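Local coordinates for transcriptional regulator, TetR family (Thermus thermophilus, PDB 3VPR), which probably represses transcription by binding operator DNA through an N-terminal helix-turn-helix domain, as TetR family regulators do, and pairs with a second copy of itself, at residues A13-T17 / P95-T99; S55-K60 / T115-R119; A78-F82 / N125-L130; M83-R88 / R169-R175. One frame throughout, in Å; residues are numbered along the deposited sequence.

All four contacts are helix against helix, but they join different layers of the fold. Contact 1 spans the border between the DNA-binding end and the C-terminal domain, mixing aromatic and small apolar groups with two threonine hydroxyls. It touches contact 2 through Phe96, which packs on Leu57 and Ala58; there helix 47-70 meets helix 109-135 through leucines. Contact 3, about 18 Å from contact 2 between centres, uses helix 109-135 again and is the buried one, made almost entirely of apolar side chains. Contact 4 shares helix 75-92 with contact 3, yet lies partly at the surface and adds ion pairs to an alanine seam; the two meet where like-charged Arg80 and Arg175 come close, both near Glu84.

Contact 1 (A13-T17 / P95-T99); sequences AKLFT and PFFVT
Ala13 lays its CB over one face of the Phe96 ring, 4.2 Å from the ring centroid and only 5° off the ring normal, a CH-pi contact almost exactly above the centre. The two short helical segments cross at 56° with their axes 8.1 Å apart, close enough for backbone oxygens to take part. Two threonines do the same thing from the two helices. Thr17 OG1 turns back along its own helix and donates to Ala13 O at 2.9 Å; Thr99 OG1 donates to Pro95 O in the same way. Each carbonyl thus receives both an N-H and a hydroxyl from the residue one turn later, reaching it from opposite faces of its plane. The hydroxyls also face across the gap: Thr99 OG1 lies 3.1 Å from Ala13 O, but the angle is too poor for a bond, and Thr17 OG1 stands in the like position to Pro95 O. In Thr17 a chi1 of -67° sets OG1 beside the backbone N and leaves CG2 anti to it, which brings this methyl to 3.7 Å from Val98 CG1, the two side chains crossing at about a right angle. Thr99 CG2 meets Phe16 CD2 at 3.7 Å, slanting onto the ring. Behind, Phe16 packs on Leu29 of helix 26-33, while Phe96 and Thr99 rest on Ile54 of helix 47-70. This joins the first helix of the DNA-binding domain to helix 94-103, an interdomain seam of the kind thought to carry ligand-binding changes to the helix-turn-helix in TetR relatives.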
loop_
_atom_site.group_PDB
_atom_site.type_symbol
_atom_site.label_atom_id
_atom_site.label_comp_id
_atom_site.label_asym_id
_atom_site.label_seq_id
_atom_site.Cartn_x
_atom_site.Cartn_y
_atom_site.Cartn_z
ATOM N N ALA A 13 -2.250 -4.787 -20.251
ATOM C CA ALA A 13 -2.414 -4.719 -18.808
ATOM C C ALA A 13 -2.190 -6.095 -18.161
ATOM O O ALA A 13 -1.525 -6.193 -17.133
ATOM C CB ALA A 13 -3.799 -4.185 -18.454
ATOM N N LYS A 14 -2.740 -7.152 -18.755
ATOM C CA LYS A 14 -2.550 -8.491 -18.197
ATOM C C LYS A 14 -1.092 -8.927 -18.303
ATOM O O LYS A 14 -0.536 -9.489 -17.366
ATOM C CB LYS A 14 -3.414 -9.519 -18.916
ATOM C CG LYS A 14 -4.895 -9.362 -18.697
ATOM C CD LYS A 14 -5.649 -10.450 -19.455
ATOM C CE LYS A 14 -7.153 -10.245 -19.373
ATOM N NZ LYS A 14 -7.886 -11.306 -20.118
ATOM N N LEU A 15 -0.470 -8.658 -19.442
ATOM C CA LEU A 15 0.915 -9.062 -19.638
ATOM C C LEU A 15 1.833 -8.335 -18.658
ATOM O O LEU A 15 2.738 -8.941 -18.093
ATOM C CB LEU A 15 1.349 -8.810 -21.085
ATOM C CG LEU A 15 2.794 -9.200 -21.369
ATOM C CD1 LEU A 15 2.993 -10.680 -21.046
ATOM C CD2 LEU A 15 3.129 -8.920 -22.820
ATOM N N PHE A 16 1.589 -7.046 -18.447
ATOM C CA PHE A 16 2.399 -6.273 -17.515
ATOM C C PHE A 16 2.211 -6.821 -16.102
ATOM O O PHE A 16 3.146 -6.832 -15.309
ATOM C CB PHE A 16 2.012 -4.794 -17.526
ATOM C CG PHE A 16 2.351 -4.077 -18.804
ATOM C CD1 PHE A 16 3.454 -4.452 -19.561
ATOM C CD2 PHE A 16 1.581 -2.992 -19.227
ATOM C CE1 PHE A 16 3.788 -3.756 -20.730
ATOM C CE2 PHE A 16 1.904 -2.289 -20.384
ATOM C CZ PHE A 16 3.011 -2.670 -21.140
ATOM N N THR A 17 0.997 -7.258 -15.786
ATOM C CA THR A 17 0.713 -7.819 -14.472
ATOM C C THR A 17 1.451 -9.155 -14.294
ATOM O O THR A 17 1.922 -9.473 -13.207
ATOM C CB THR A 17 -0.809 -8.047 -14.290
ATOM O OG1 THR A 17 -1.475 -6.781 -14.247
ATOM C CG2 THR A 17 -1.098 -8.823 -12.996
ATOM N N PRO A 95 -6.147 -6.247 -13.291
ATOM C CA PRO A 95 -4.891 -6.059 -14.029
ATOM C C PRO A 95 -4.499 -4.606 -14.334
ATOM O O PRO A 95 -3.311 -4.282 -14.381
ATOM C CB PRO A 95 -5.085 -6.914 -15.288
ATOM C CG PRO A 95 -6.579 -7.080 -15.397
ATOM C CD PRO A 95 -7.052 -7.177 -13.990
ATOM N N PHE A 96 -5.481 -3.731 -14.542
ATOM C CA PHE A 96 -5.182 -2.326 -14.810
ATOM C C PHE A 96 -4.578 -1.649 -13.581
ATOM O O PHE A 96 -3.724 -0.770 -13.699
ATOM C CB PHE A 96 -6.445 -1.564 -15.209
ATOM C CG PHE A 96 -6.950 -1.900 -16.576
ATOM C CD1 PHE A 96 -7.745 -3.020 -16.781
ATOM C CD2 PHE A 96 -6.628 -1.094 -17.665
ATOM C CE1 PHE A 96 -8.214 -3.336 -18.058
ATOM C CE2 PHE A 96 -7.091 -1.400 -18.950
ATOM C CZ PHE A 96 -7.885 -2.523 -19.147
ATOM N N PHE A 97 -5.039 -2.054 -12.402
ATOM C CA PHE A 97 -4.546 -1.487 -11.153
ATOM C C PHE A 97 -3.146 -1.973 -10.835
ATOM O O PHE A 97 -2.309 -1.196 -10.377
ATOM C CB PHE A 97 -5.512 -1.816 -10.021
ATOM C CG PHE A 97 -6.704 -0.911 -9.987
ATOM C CD1 PHE A 97 -6.670 0.278 -9.263
ATOM C CD2 PHE A 97 -7.829 -1.201 -10.741
ATOM C CE1 PHE A 97 -7.742 1.166 -9.298
ATOM C CE2 PHE A 97 -8.904 -0.318 -10.781
ATOM C CZ PHE A 97 -8.860 0.866 -10.061
ATOM N N VAL A 98 -2.888 -3.251 -11.083
ATOM C CA VAL A 98 -1.564 -3.797 -10.838
ATOM C C VAL A 98 -0.582 -3.090 -11.771
ATOM O O VAL A 98 0.559 -2.815 -11.402
ATOM C CB VAL A 98 -1.530 -5.319 -11.093
ATOM C CG1 VAL A 98 -0.089 -5.838 -10.990
ATOM C CG2 VAL A 98 -2.424 -6.028 -10.080
ATOM N N THR A 99 -1.036 -2.770 -12.975
ATOM C CA THR A 99 -0.172 -2.099 -13.940
ATOM C C THR A 99 0.117 -0.663 -13.510
ATOM O O THR A 99 1.272 -0.235 -13.474
ATOM C CB THR A 99 -0.813 -2.072 -15.350
ATOM O OG1 THR A 99 -0.956 -3.411 -15.842
ATOM C CG2 THR A 99 0.056 -1.272 -16.317
#

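Contact 2 (S55-K60 / T115-R119)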
loop_
_atom_site.group_PDB
_atom_site.type_symbol
_atom_site.label_atom_id
_atom_site.label_comp_id
_atom_site.label_asym_id
_atom_site.label_seq_id
_atom_site.Cartn_x
_atom_site.Cartn_y
_atom_site.Cartn_z
ATOM N N SER A 55 -3.377 3.361 -17.139
ATOM C CA SER A 55 -3.518 4.072 -15.863
ATOM C C SER A 55 -4.744 4.980 -15.882
ATOM O O SER A 55 -5.547 4.973 -14.953
ATOM C CB SER A 55 -2.263 4.898 -15.585
ATOM O OG SER A 55 -1.137 4.047 -15.467
ATOM N N LEU A 56 -4.884 5.755 -16.950
ATOM C CA LEU A 56 -6.029 6.651 -17.115
ATOM C C LEU A 56 -7.336 5.856 -17.005
ATOM O O LEU A 56 -8.211 6.196 -16.213
ATOM C CB LEU A 56 -5.945 7.331 -18.483
ATOM C CG LEU A 56 -6.104 8.850 -18.573
ATOM C CD1 LEU A 56 -5.180 9.537 -17.571
ATOM C CD2 LEU A 56 -5.782 9.289 -20.001
ATOM N N LEU A 57 -7.460 4.790 -17.794
ATOM C CA LEU A 57 -8.654 3.936 -17.777
ATOM C C LEU A 57 -9.018 3.481 -16.362
ATOM O O LEU A 57 -10.183 3.495 -15.965
ATOM C CB LEU A 57 -8.435 2.711 -18.671
ATOM C CG LEU A 57 -9.571 1.696 -18.847
ATOM C CD1 LEU A 57 -9.411 1.006 -20.197
ATOM C CD2 LEU A 57 -9.576 0.669 -17.701
ATOM N N ALA A 58 -8.018 3.071 -15.598
ATOM C CA ALA A 58 -8.264 2.630 -14.237
ATOM C C ALA A 58 -8.661 3.791 -13.332
ATOM O O ALA A 58 -9.628 3.679 -12.585
ATOM C CB ALA A 58 -7.023 1.928 -13.681
ATOM N N LEU A 59 -7.922 4.900 -13.407
ATOM C CA LEU A 59 -8.189 6.071 -12.571
ATOM C C LEU A 59 -9.470 6.818 -12.912
ATOM O O LEU A 59 -10.149 7.305 -12.007
ATOM C CB LEU A 59 -6.993 7.035 -12.606
ATOM C CG LEU A 59 -5.745 6.467 -11.917
ATOM C CD1 LEU A 59 -4.526 7.328 -12.206
ATOM C CD2 LEU A 59 -5.997 6.372 -10.426
ATOM N N LYS A 60 -9.806 6.912 -14.199
ATOM C CA LYS A 60 -11.034 7.598 -14.606
ATOM C C LYS A 60 -12.231 6.790 -14.138
ATOM O O LYS A 60 -13.210 7.345 -13.646
ATOM C CB LYS A 60 -11.096 7.776 -16.126
ATOM C CG LYS A 60 -10.266 8.949 -16.641
ATOM C CD LYS A 60 -10.415 9.129 -18.156
ATOM C CE LYS A 60 -9.718 10.395 -18.644
ATOM N NZ LYS A 60 -9.760 10.520 -20.129
ATOM N N THR A 115 -2.433 11.827 -14.362
ATOM C CA THR A 115 -2.726 10.632 -13.598
ATOM C C THR A 115 -2.855 10.936 -12.103
ATOM O O THR A 115 -3.844 10.570 -11.471
ATOM C CB THR A 115 -1.624 9.598 -13.821
ATOM O OG1 THR A 115 -1.825 8.965 -15.093
ATOM C CG2 THR A 115 -1.623 8.569 -12.722
ATOM N N ILE A 116 -1.853 11.612 -11.544
ATOM C CA ILE A 116 -1.859 11.960 -10.127
ATOM C C ILE A 116 -3.009 12.919 -9.858
ATOM O O ILE A 116 -3.612 12.895 -8.790
ATOM C CB ILE A 116 -0.521 12.626 -9.699
ATOM C CG1 ILE A 116 0.648 11.672 -9.949
ATOM C CG2 ILE A 116 -0.570 13.008 -8.225
ATOM C CD1 ILE A 116 0.539 10.343 -9.220
ATOM N N ALA A 117 -3.321 13.759 -10.839
ATOM C CA ALA A 117 -4.421 14.703 -10.693
ATOM C C ALA A 117 -5.738 13.929 -10.546
ATOM O O ALA A 117 -6.660 14.389 -9.881
ATOM C CB ALA A 117 -4.480 15.646 -11.900
ATOM N N LEU A 118 -5.829 12.757 -11.172
ATOM C CA LEU A 118 -7.041 11.939 -11.055
ATOM C C LEU A 118 -7.068 11.252 -9.681
ATOM O O LEU A 118 -8.124 11.116 -9.057
ATOM C CB LEU A 118 -7.105 10.894 -12.173
ATOM C CG LEU A 118 -7.616 11.430 -13.521
ATOM C CD1 LEU A 118 -7.501 10.338 -14.577
ATOM C CD2 LEU A 118 -9.068 11.892 -13.393
ATOM N N ARG A 119 -5.899 10.826 -9.213
ATOM C CA ARG A 119 -5.796 10.204 -7.900
ATOM C C ARG A 119 -6.148 11.269 -6.847
ATOM O O ARG A 119 -6.941 11.011 -5.946
ATOM C CB ARG A 119 -4.374 9.697 -7.663
ATOM C CG ARG A 119 -4.155 9.081 -6.301
ATOM C CD ARG A 119 -2.690 9.190 -5.882
ATOM N NE ARG A 119 -2.340 10.535 -5.433
ATOM C CZ ARG A 119 -1.107 10.920 -5.119
ATOM N NH1 ARG A 119 -0.099 10.060 -5.212
ATOM N NH2 ARG A 119 -0.880 12.162 -4.696
#
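The two segments run nearly parallel, 15° between their directions and 9.6 Å between their axes, with Leu59 and Leu118 bringing their CA atoms to 6.2 Å. These two leucines share most of the filling. Leu118 CD1 lodges among three side chains of the opposite helix: 3.9 Å from Leu59 CB, 3.9 Å from Leu56 CD1, and 3.7 Å from Lys60 CG. Val63, one turn further on, completes the ring of four neighbours, so Leu118 sits as a knob in a hole lined by positions 56, 59, 60 and 63. Leu56 takes part with an uncommon first torsion (chi1 -130°) that carries CD1 in toward Leu118, the two leucines crossing at about a right angle. Lys60 CB points away from the other helix, and the residue contributes CG, the aliphatic start of its chain. Thr115 enters the next hole, between Tyr52, Ser55, Leu56 and Leu59, which makes this knobs-into-holes packing between helix 47-70, the long helix that follows the helix-turn-helix, and helix 109-135 of the TetR C-terminal helical bundle. Here the touching is between a hydroxyl and carbon: Thr115 OG1 comes 4.1 Å from Ser55 CB. Both hydroxyls look to their own helices for partners, Ser55 OG to Leu51 O and Thr115 OG1, weakly, to Asn111 O. Leu59 and Thr115 cross at about a right angle, though the spacing of their methyls in the model is doubtful. On another flank, Met100 of helix 94-103 packs against Ser55 and Leu59.

Contact 3 (A78-F82 / N125-L130)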
loop_
_atom_site.group_PDB
_atom_site.type_symbol
_atom_site.label_atom_id
_atom_site.label_comp_id
_atom_site.label_asym_id
_atom_site.label_seq_id
_atom_site.Cartn_x
_atom_site.Cartn_y
_atom_site.Cartn_z
ATOM N N ALA A 78 -23.076 7.583 2.039
ATOM C CA ALA A 78 -22.247 8.086 0.958
ATOM C C ALA A 78 -20.834 7.515 1.098
ATOM O O ALA A 78 -20.173 7.191 0.106
ATOM C CB ALA A 78 -22.203 9.611 1.005
ATOM N N LEU A 79 -20.372 7.392 2.337
ATOM C CA LEU A 79 -19.037 6.861 2.571
ATOM C C LEU A 79 -19.009 5.381 2.211
ATOM O O LEU A 79 -18.059 4.910 1.595
ATOM C CB LEU A 79 -18.632 7.052 4.035
ATOM C CG LEU A 79 -17.271 6.446 4.417
ATOM C CD1 LEU A 79 -16.161 7.151 3.648
ATOM C CD2 LEU A 79 -17.047 6.573 5.921
ATOM N N ARG A 80 -20.066 4.654 2.567
ATOM C CA ARG A 80 -20.114 3.220 2.280
ATOM C C ARG A 80 -20.136 2.931 0.781
ATOM O O ARG A 80 -19.442 2.027 0.297
ATOM C CB ARG A 80 -21.331 2.573 2.951
ATOM C CG ARG A 80 -21.391 1.046 2.766
ATOM C CD ARG A 80 -22.485 0.388 3.628
ATOM N NE ARG A 80 -23.843 0.598 3.117
ATOM C CZ ARG A 80 -24.355 -0.003 2.041
ATOM N NH1 ARG A 80 -23.635 -0.869 1.340
ATOM N NH2 ARG A 80 -25.599 0.262 1.667
ATOM N N ARG A 81 -20.928 3.705 0.048
ATOM C CA ARG A 81 -21.013 3.517 -1.387
ATOM C C ARG A 81 -19.672 3.847 -2.018
ATOM O O ARG A 81 -19.207 3.147 -2.900
ATOM C CB ARG A 81 -22.115 4.393 -1.973
ATOM C CG ARG A 81 -23.461 4.171 -1.298
ATOM C CD ARG A 81 -24.602 4.360 -2.272
ATOM N NE ARG A 81 -24.650 3.256 -3.224
ATOM C CZ ARG A 81 -25.118 3.358 -4.462
ATOM N NH1 ARG A 81 -25.580 4.520 -4.910
ATOM N NH2 ARG A 81 -25.117 2.294 -5.257
ATOM N N PHE A 82 -19.035 4.913 -1.562
ATOM C CA PHE A 82 -17.742 5.254 -2.113
ATOM C C PHE A 82 -16.770 4.073 -1.942
ATOM O O PHE A 82 -16.142 3.625 -2.903
ATOM C CB PHE A 82 -17.188 6.486 -1.415
ATOM C CG PHE A 82 -15.841 6.925 -1.924
ATOM C CD1 PHE A 82 -14.675 6.283 -1.512
ATOM C CD2 PHE A 82 -15.736 8.006 -2.799
ATOM C CE1 PHE A 82 -13.419 6.722 -1.962
ATOM C CE2 PHE A 82 -14.498 8.444 -3.247
ATOM C CZ PHE A 82 -13.337 7.807 -2.830
ATOM N N ASN A 125 -12.672 13.925 -3.363
ATOM C CA ASN A 125 -14.102 13.614 -3.306
ATOM C C ASN A 125 -14.412 12.887 -1.996
ATOM O O ASN A 125 -15.489 13.064 -1.405
ATOM C CB ASN A 125 -14.533 12.734 -4.484
ATOM C CG ASN A 125 -14.592 13.497 -5.797
ATOM O OD1 ASN A 125 -14.945 14.674 -5.820
ATOM N ND2 ASN A 125 -14.262 12.823 -6.903
ATOM N N LEU A 126 -13.466 12.067 -1.534
ATOM C CA LEU A 126 -13.675 11.340 -0.291
ATOM C C LEU A 126 -13.681 12.346 0.852
ATOM O O LEU A 126 -14.520 12.279 1.746
ATOM C CB LEU A 126 -12.567 10.296 -0.074
ATOM C CG LEU A 126 -12.624 9.496 1.236
ATOM C CD1 LEU A 126 -13.980 8.837 1.380
ATOM C CD2 LEU A 126 -11.497 8.441 1.253
ATOM N N ARG A 127 -12.737 13.279 0.809
ATOM C CA ARG A 127 -12.637 14.306 1.829
ATOM C C ARG A 127 -13.918 15.119 1.901
ATOM O O ARG A 127 -14.380 15.466 2.995
ATOM C CB ARG A 127 -11.452 15.227 1.543
ATOM C CG ARG A 127 -10.102 14.529 1.644
ATOM C CD ARG A 127 -8.953 15.527 1.620
ATOM N NE ARG A 127 -7.659 14.851 1.646
ATOM C CZ ARG A 127 -6.484 15.472 1.584
ATOM N NH1 ARG A 127 -6.434 16.793 1.495
ATOM N NH2 ARG A 127 -5.355 14.772 1.608
ATOM N N ALA A 128 -14.493 15.420 0.738
ATOM C CA ALA A 128 -15.739 16.188 0.696
ATOM C C ALA A 128 -16.850 15.432 1.417
ATOM O O ALA A 128 -17.652 16.040 2.119
ATOM C CB ALA A 128 -16.154 16.479 -0.758
ATOM N N ILE A 129 -16.908 14.114 1.240
ATOM C CA ILE A 129 -17.932 13.312 1.919
ATOM C C ILE A 129 -17.704 13.341 3.437
ATOM O O ILE A 129 -18.634 13.524 4.214
ATOM C CB ILE A 129 -17.910 11.844 1.455
ATOM C CG1 ILE A 129 -18.326 11.746 -0.011
ATOM C CG2 ILE A 129 -18.830 11.003 2.320
ATOM C CD1 ILE A 129 -18.265 10.329 -0.566
ATOM N N LEU A 130 -16.458 13.166 3.855
ATOM C CA LEU A 130 -16.126 13.179 5.275
ATOM C C LEU A 130 -16.371 14.556 5.878
ATOM O O LEU A 130 -16.954 14.675 6.955
ATOM C CB LEU A 130 -14.660 12.778 5.482
ATOM C CG LEU A 130 -14.320 11.359 5.019
ATOM C CD1 LEU A 130 -12.805 11.135 5.064
ATOM C CD2 LEU A 130 -15.054 10.355 5.899
#
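Ala78 O accepts the backbone N-H of Phe82 at 3.0 Å, and Ile129 CD1 of the opposite helix settles beside the same oxygen. Around this point helices 75-92 and 109-135 pack antiparallel in the core of the TetR-type C-terminal bundle, 157° between their directions and 10.1 Å between axes. Ile129 is held by both of its branches: CG2 lies 3.9 Å from Ala78 CB, and CD1 reaches forward to Phe82 CB at 4.1 Å. One turn back, Leu126 covers a face of the Phe82 ring. Its CD1 stands 4.1 Å from the ring centroid, 18° off the normal, as a CH-pi contact displaced toward the rim, and its CB comes 3.8 Å from Phe82 CZ. The ring extends across the gap because its CG is anti to the backbone N (chi1 -180°), and Phe82 and Leu126 meet at about a right angle. His122 stacks on Phe82, while Ala69 of helix 47-70 borders both Phe82 and Ile129. Leu185 of the second subunit packs on Leu79 and Leu130, so this layer reaches the dimer partner. Within the chain, Leu79 reaches two leucines with one methyl: its CD1 touches Leu126 CD1 at 3.6 Å and, more loosely, Leu130 CD2 at 4.1 Å.

Contact 4 (M83-R88 / R169-R175); sequences MEAHAR and RAEEVAR
A bidentate Glu84-Arg175 salt bridge and a network of Arg88, Glu171 and Arg169 flank a close alanine seam between antiparallel helices. Arg175 grips Glu84 side-on with two nitrogens. NH1 gives the straighter bond, 2.6 Å to the syn lone pair of Glu84 OE1 at 167°, while NE reaches Glu84 OE2 at 2.9 Å from above the carboxylate plane. Arg80 pairs with that second oxygen too. The bend at chi3 (-58°) turns the Arg175 guanidinium back toward its partner. Beneath the charges the start of helix 170-183 lies against helix 75-92 in the TetR-type C-terminal domain, the axes only 7.9 Å apart because alanines line the seam: Ala87 CB meets Ala174 CB at 3.6 Å and Ala170 O at 3.4 Å. Glu171 runs alongside Arg88, and its OE1 forms a salt bridge with Arg88 NH2 at 3.0 Å. Glu171 OE2 lies 2.9 Å from Glu84 OE1, a close approach of like charges that could raise the proton affinity of one of them, though the arginines around probably ease it. Arg169, at the N-cap position, is poorly ordered and adds a long ion pair to Glu171.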
loop_
_atom_site.group_PDB
_atom_site.type_symbol
_atom_site.label_atom_id
_atom_site.label_comp_id
_atom_site.label_asym_id
_atom_site.label_seq_id
_atom_site.Cartn_x
_atom_site.Cartn_y
_atom_site.Cartn_z
HETATM N N MSE A 83 -16.674 3.551 -0.722
HETATM C CA MSE A 83 -15.755 2.455 -0.440
HETATM C C MSE A 83 -16.064 1.185 -1.234
HETATM O O MSE A 83 -15.149 0.546 -1.765
HETATM C CB MSE A 83 -15.739 2.168 1.063
HETATM C CG MSE A 83 -15.210 3.335 1.887
HETATM SE SE MSE A 83 -15.332 3.075 3.818
HETATM C CE MSE A 83 -13.904 1.740 4.017
ATOM N N GLU A 84 -17.341 0.830 -1.328
ATOM C CA GLU A 84 -17.731 -0.363 -2.072
ATOM C C GLU A 84 -17.550 -0.228 -3.582
ATOM O O GLU A 84 -17.090 -1.160 -4.236
ATOM C CB GLU A 84 -19.176 -0.745 -1.741
ATOM C CG GLU A 84 -19.305 -1.335 -0.344
ATOM C CD GLU A 84 -20.684 -1.885 -0.046
ATOM O OE1 GLU A 84 -21.181 -2.717 -0.832
ATOM O OE2 GLU A 84 -21.267 -1.492 0.981
ATOM N N ALA A 85 -17.907 0.928 -4.134
ATOM C CA ALA A 85 -17.749 1.161 -5.562
ATOM C C ALA A 85 -16.255 1.101 -5.890
ATOM O O ALA A 85 -15.863 0.532 -6.899
ATOM C CB ALA A 85 -18.330 2.538 -5.947
ATOM N N HIS A 86 -15.426 1.684 -5.024
ATOM C CA HIS A 86 -13.976 1.681 -5.226
ATOM C C HIS A 86 -13.456 0.248 -5.300
ATOM O O HIS A 86 -12.780 -0.121 -6.251
ATOM C CB HIS A 86 -13.291 2.431 -4.075
ATOM C CG HIS A 86 -11.794 2.448 -4.154
ATOM N ND1 HIS A 86 -11.065 3.618 -4.196
ATOM C CD2 HIS A 86 -10.890 1.440 -4.171
ATOM C CE1 HIS A 86 -9.777 3.329 -4.239
ATOM N NE2 HIS A 86 -9.644 2.015 -4.225
ATOM N N ALA A 87 -13.792 -0.552 -4.293
ATOM C CA ALA A 87 -13.366 -1.948 -4.200
ATOM C C ALA A 87 -13.917 -2.821 -5.324
ATOM O O ALA A 87 -13.234 -3.722 -5.809
ATOM C CB ALA A 87 -13.785 -2.531 -2.835
ATOM N N ARG A 88 -15.159 -2.573 -5.724
ATOM C CA ARG A 88 -15.747 -3.354 -6.803
ATOM C C ARG A 88 -15.026 -3.041 -8.108
ATOM O O ARG A 88 -14.638 -3.944 -8.845
ATOM C CB ARG A 88 -17.239 -3.054 -6.954
ATOM C CG ARG A 88 -17.816 -3.613 -8.244
ATOM C CD ARG A 88 -19.326 -3.516 -8.308
ATOM N NE ARG A 88 -19.966 -4.646 -7.649
ATOM C CZ ARG A 88 -21.260 -4.937 -7.736
ATOM N NH1 ARG A 88 -22.076 -4.182 -8.462
ATOM N NH2 ARG A 88 -21.738 -5.991 -7.093
ATOM N N ARG A 169 -15.140 -11.495 -1.618
ATOM C CA ARG A 169 -15.582 -10.399 -2.470
ATOM C C ARG A 169 -14.988 -9.077 -1.988
ATOM O O ARG A 169 -15.210 -8.668 -0.849
ATOM C CB ARG A 169 -17.110 -10.328 -2.460
ATOM C CG ARG A 169 -17.711 -9.476 -3.566
ATOM C CD ARG A 169 -19.227 -9.410 -3.432
ATOM N NE ARG A 169 -19.863 -8.773 -4.582
ATOM C CZ ARG A 169 -19.895 -9.295 -5.803
ATOM N NH1 ARG A 169 -19.326 -10.469 -6.041
ATOM N NH2 ARG A 169 -20.494 -8.641 -6.789
ATOM N N ALA A 170 -14.231 -8.416 -2.860
ATOM C CA ALA A 170 -13.594 -7.147 -2.524
ATOM C C ALA A 170 -14.585 -6.147 -1.943
ATOM O O ALA A 170 -14.270 -5.404 -1.015
ATOM C CB ALA A 170 -12.934 -6.562 -3.748
ATOM N N GLU A 171 -15.790 -6.135 -2.491
ATOM C CA GLU A 171 -16.819 -5.228 -2.024
ATOM C C GLU A 171 -17.335 -5.585 -0.623
ATOM O O GLU A 171 -17.707 -4.695 0.150
ATOM C CB GLU A 171 -17.955 -5.210 -3.043
ATOM C CG GLU A 171 -19.258 -4.625 -2.554
ATOM C CD GLU A 171 -20.189 -4.317 -3.705
ATOM O OE1 GLU A 171 -20.290 -5.161 -4.624
ATOM O OE2 GLU A 171 -20.819 -3.237 -3.691
ATOM N N GLU A 172 -17.372 -6.874 -0.293
ATOM C CA GLU A 172 -17.842 -7.284 1.031
ATOM C C GLU A 172 -16.790 -6.894 2.056
ATOM O O GLU A 172 -17.108 -6.436 3.147
ATOM C CB GLU A 172 -18.118 -8.790 1.072
ATOM C CG GLU A 172 -19.404 -9.193 0.342
ATOM C CD GLU A 172 -20.664 -8.632 1.002
ATOM O OE1 GLU A 172 -21.033 -9.118 2.092
ATOM O OE2 GLU A 172 -21.284 -7.702 0.435
ATOM N N VAL A 173 -15.530 -7.079 1.692
ATOM C CA VAL A 173 -14.413 -6.687 2.543
ATOM C C VAL A 173 -14.559 -5.180 2.798
ATOM O O VAL A 173 -14.405 -4.695 3.923
ATOM C CB VAL A 173 -13.071 -6.912 1.818
ATOM C CG1 VAL A 173 -11.933 -6.312 2.632
ATOM C CG2 VAL A 173 -12.857 -8.396 1.570
ATOM N N ALA A 174 -14.863 -4.443 1.736
ATOM C CA ALA A 174 -15.019 -2.998 1.837
ATOM C C ALA A 174 -16.165 -2.647 2.774
ATOM O O ALA A 174 -16.117 -1.630 3.470
ATOM C CB ALA A 174 -15.271 -2.409 0.462
ATOM N N ARG A 175 -17.191 -3.495 2.804
ATOM C CA ARG A 175 -18.339 -3.238 3.665
ATOM C C ARG A 175 -17.963 -3.434 5.132
ATOM O O ARG A 175 -18.407 -2.679 6.003
ATOM C CB ARG A 175 -19.514 -4.146 3.294
ATOM C CG ARG A 175 -20.774 -3.839 4.075
ATOM C CD ARG A 175 -21.987 -4.486 3.437
ATOM N NE ARG A 175 -22.159 -4.058 2.050
ATOM C CZ ARG A 175 -23.184 -4.409 1.278
ATOM N NH1 ARG A 175 -23.255 -3.973 0.028
ATOM N NH2 ARG A 175 -24.142 -5.191 1.757
#